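Local structure of magnesium and cobalt efflux protein CorC (Neisseria meningitidis, 2PLI) at residues A[69-74]-A[86-91]. The protein probably takes part in magnesium and cobalt transport, and the chain here is its C-terminal transporter-associated domain, crystallised with zinc ions. Residues are numbered along the deposited sequence; the frame is centred on the assembly and turned at random.
Sequences GLQFTV and MATRVK
With chi1 at -65°, Phe72 holds CG beside its backbone N and brings the CD1-CE1 side of its ring obliquely onto Ala87 CB, 3.8 Å from each of those two atoms. Leu70 is turned the same way, and in the Arg89 conformer described here its CD2 lies 3.8 Å from both Arg89 CG and Arg89 NH1. Both pairs occupy non-hydrogen-bonded sites of an antiparallel beta hairpin, strands 70-77 and 82-89, within the sheet of the transporter-associated domain. On this face Tyr39 touches Leu70 and Phe72, and Ile22 of strand 19-23 touches Phe72 and Ala87. The intervening pairs, Gln71 with Thr88 and Thr73 with Met86 (a selenomethionine), are each closed by two backbone bonds; Gln71 N to Thr88 O is 2.8 Å. Val90 N, just past the end of the strand, still reaches Gly69 O, from 43° above the carbonyl plane. Gly69 O also accepts from a water that, in the same conformer, sits in plane at the edge of the Arg89 guanidinium, whose NH2 bonds to Phe35 O and to Ser17 OG of the second subunit. On the opposite face, a second water links Gln71 NE2 and Thr73 OG1, and donates to Met86 O at 2.9 Å.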
loop_
_atom_site.group_PDB
_atom_site.type_symbol
_atom_site.label_atom_id
_atom_site.label_comp_id
_atom_site.label_asym_id
_atom_site.label_seq_id
_atom_site.Cartn_x
_atom_site.Cartn_y
_atom_site.Cartn_z
ATOM N N GLY A 69 -14.421 -8.971 12.422
ATOM C CA GLY A 69 -15.383 -9.422 11.425
ATOM C C GLY A 69 -14.732 -10.130 10.250
ATOM O O GLY A 69 -15.346 -10.232 9.195
ATOM N N LEU A 70 -13.500 -10.592 10.431
ATOM C CA LEU A 70 -12.752 -11.263 9.372
ATOM C C LEU A 70 -12.356 -12.674 9.804
ATOM O O LEU A 70 -11.937 -12.882 10.947
ATOM C CB LEU A 70 -11.478 -10.504 9.007
ATOM C CG LEU A 70 -11.613 -9.125 8.378
ATOM C CD1 LEU A 70 -10.222 -8.558 8.066
ATOM C CD2 LEU A 70 -12.502 -9.146 7.141
ATOM N N GLN A 71 -12.455 -13.618 8.875
ATOM C CA GLN A 71 -11.964 -14.988 9.079
ATOM C C GLN A 71 -10.679 -15.128 8.291
ATOM O O GLN A 71 -10.635 -14.792 7.079
ATOM C CB GLN A 71 -12.967 -16.002 8.550
ATOM C CG GLN A 71 -12.438 -17.429 8.688
ATOM C CD GLN A 71 -13.326 -18.432 8.025
ATOM O OE1 GLN A 71 -14.342 -18.847 8.597
ATOM N NE2 GLN A 71 -12.973 -18.831 6.804
ATOM N N PHE A 72 -9.638 -15.595 8.953
ATOM C CA PHE A 72 -8.349 -15.821 8.318
ATOM C C PHE A 72 -8.100 -17.301 8.332
ATOM O O PHE A 72 -8.159 -17.903 9.409
ATOM C CB PHE A 72 -7.233 -15.152 9.093
ATOM C CG PHE A 72 -7.320 -13.682 9.102
ATOM C CD1 PHE A 72 -6.822 -12.936 8.067
ATOM C CD2 PHE A 72 -7.998 -13.034 10.121
ATOM C CE1 PHE A 72 -6.953 -11.550 8.051
ATOM C CE2 PHE A 72 -8.118 -11.666 10.151
ATOM C CZ PHE A 72 -7.613 -10.899 9.106
ATOM N N THR A 73 -7.799 -17.869 7.180
ATOM C CA THR A 73 -7.407 -19.265 7.101
ATOM C C THR A 73 -5.969 -19.321 6.671
ATOM O O THR A 73 -5.560 -18.638 5.762
ATOM C CB THR A 73 -8.292 -20.070 6.102
ATOM O OG1 THR A 73 -9.671 -19.907 6.451
ATOM C CG2 THR A 73 -7.937 -21.556 6.139
ATOM N N VAL A 74 -5.184 -20.176 7.286
ATOM C CA VAL A 74 -3.779 -20.325 6.881
ATOM C C VAL A 74 -3.644 -20.973 5.519
ATOM O O VAL A 74 -4.119 -22.092 5.335
ATOM C CB VAL A 74 -2.995 -21.129 7.957
ATOM C CG1 VAL A 74 -1.558 -21.303 7.527
ATOM C CG2 VAL A 74 -3.107 -20.417 9.349
HETATM N N MSE A 86 -5.637 -16.543 3.775
HETATM C CA MSE A 86 -6.820 -16.216 2.958
HETATM C C MSE A 86 -7.871 -15.685 3.889
HETATM O O MSE A 86 -8.218 -16.346 4.886
HETATM C CB MSE A 86 -7.334 -17.462 2.245
HETATM C CG MSE A 86 -8.466 -17.216 1.274
HETATM SE SE MSE A 86 -7.841 -16.234 -0.306
HETATM C CE MSE A 86 -7.236 -17.660 -1.436
ATOM N N ALA A 87 -8.386 -14.505 3.576
ATOM C CA ALA A 87 -9.371 -13.843 4.444
ATOM C C ALA A 87 -10.684 -13.669 3.734
ATOM O O ALA A 87 -10.726 -13.452 2.502
ATOM C CB ALA A 87 -8.881 -12.513 4.878
ATOM N N THR A 88 -11.768 -13.757 4.514
ATOM C CA THR A 88 -13.102 -13.416 4.026
ATOM C C THR A 88 -13.806 -12.749 5.192
ATOM O O THR A 88 -13.397 -12.896 6.354
ATOM C CB THR A 88 -13.882 -14.639 3.558
ATOM O OG1 THR A 88 -13.959 -15.595 4.613
ATOM C CG2 THR A 88 -13.222 -15.256 2.360
ATOM N N ARG A 89 -14.868 -12.001 4.872
ATOM C CA ARG A 89 -15.706 -11.364 5.894
ATOM C C ARG A 89 -16.651 -12.369 6.560
ATOM O O ARG A 89 -17.306 -13.167 5.886
ATOM C CB ARG A 89 -16.507 -10.201 5.274
ATOM C CG ARG A 89 -15.641 -8.960 4.987
ATOM C CD ARG A 89 -16.458 -7.667 4.773
ATOM N NE ARG A 89 -15.599 -6.469 4.598
ATOM C CZ ARG A 89 -14.933 -5.824 5.565
ATOM N NH1 ARG A 89 -14.964 -6.240 6.819
ATOM N NH2 ARG A 89 -14.211 -4.737 5.281
ATOM N N VAL A 90 -16.727 -12.316 7.886
ATOM C CA VAL A 90 -17.590 -13.213 8.657
ATOM C C VAL A 90 -19.024 -12.998 8.210
ATOM O O VAL A 90 -19.405 -11.871 7.909
ATOM C CB VAL A 90 -17.501 -12.914 10.172
ATOM C CG1 VAL A 90 -18.099 -11.533 10.469
ATOM C CG2 VAL A 90 -18.211 -14.002 10.998
ATOM N N LYS A 91 -19.810 -14.073 8.156
ATOM C CA LYS A 91 -21.241 -13.971 7.810
ATOM C C LYS A 91 -22.219 -14.095 8.997
ATOM O O LYS A 91 -21.837 -14.037 10.178
ATOM C CB LYS A 91 -21.608 -15.025 6.754
ATOM C CG LYS A 91 -21.193 -16.461 7.087
ATOM C CD LYS A 91 -22.035 -17.497 6.312
ATOM C CE LYS A 91 -23.173 -18.087 7.144
ATOM N NZ LYS A 91 -23.738 -19.342 6.519
HETATM O O HOH W 1 -16.574 -7.865 8.581
HETATM O O HOH W 2 -10.841 -17.592 5.286
#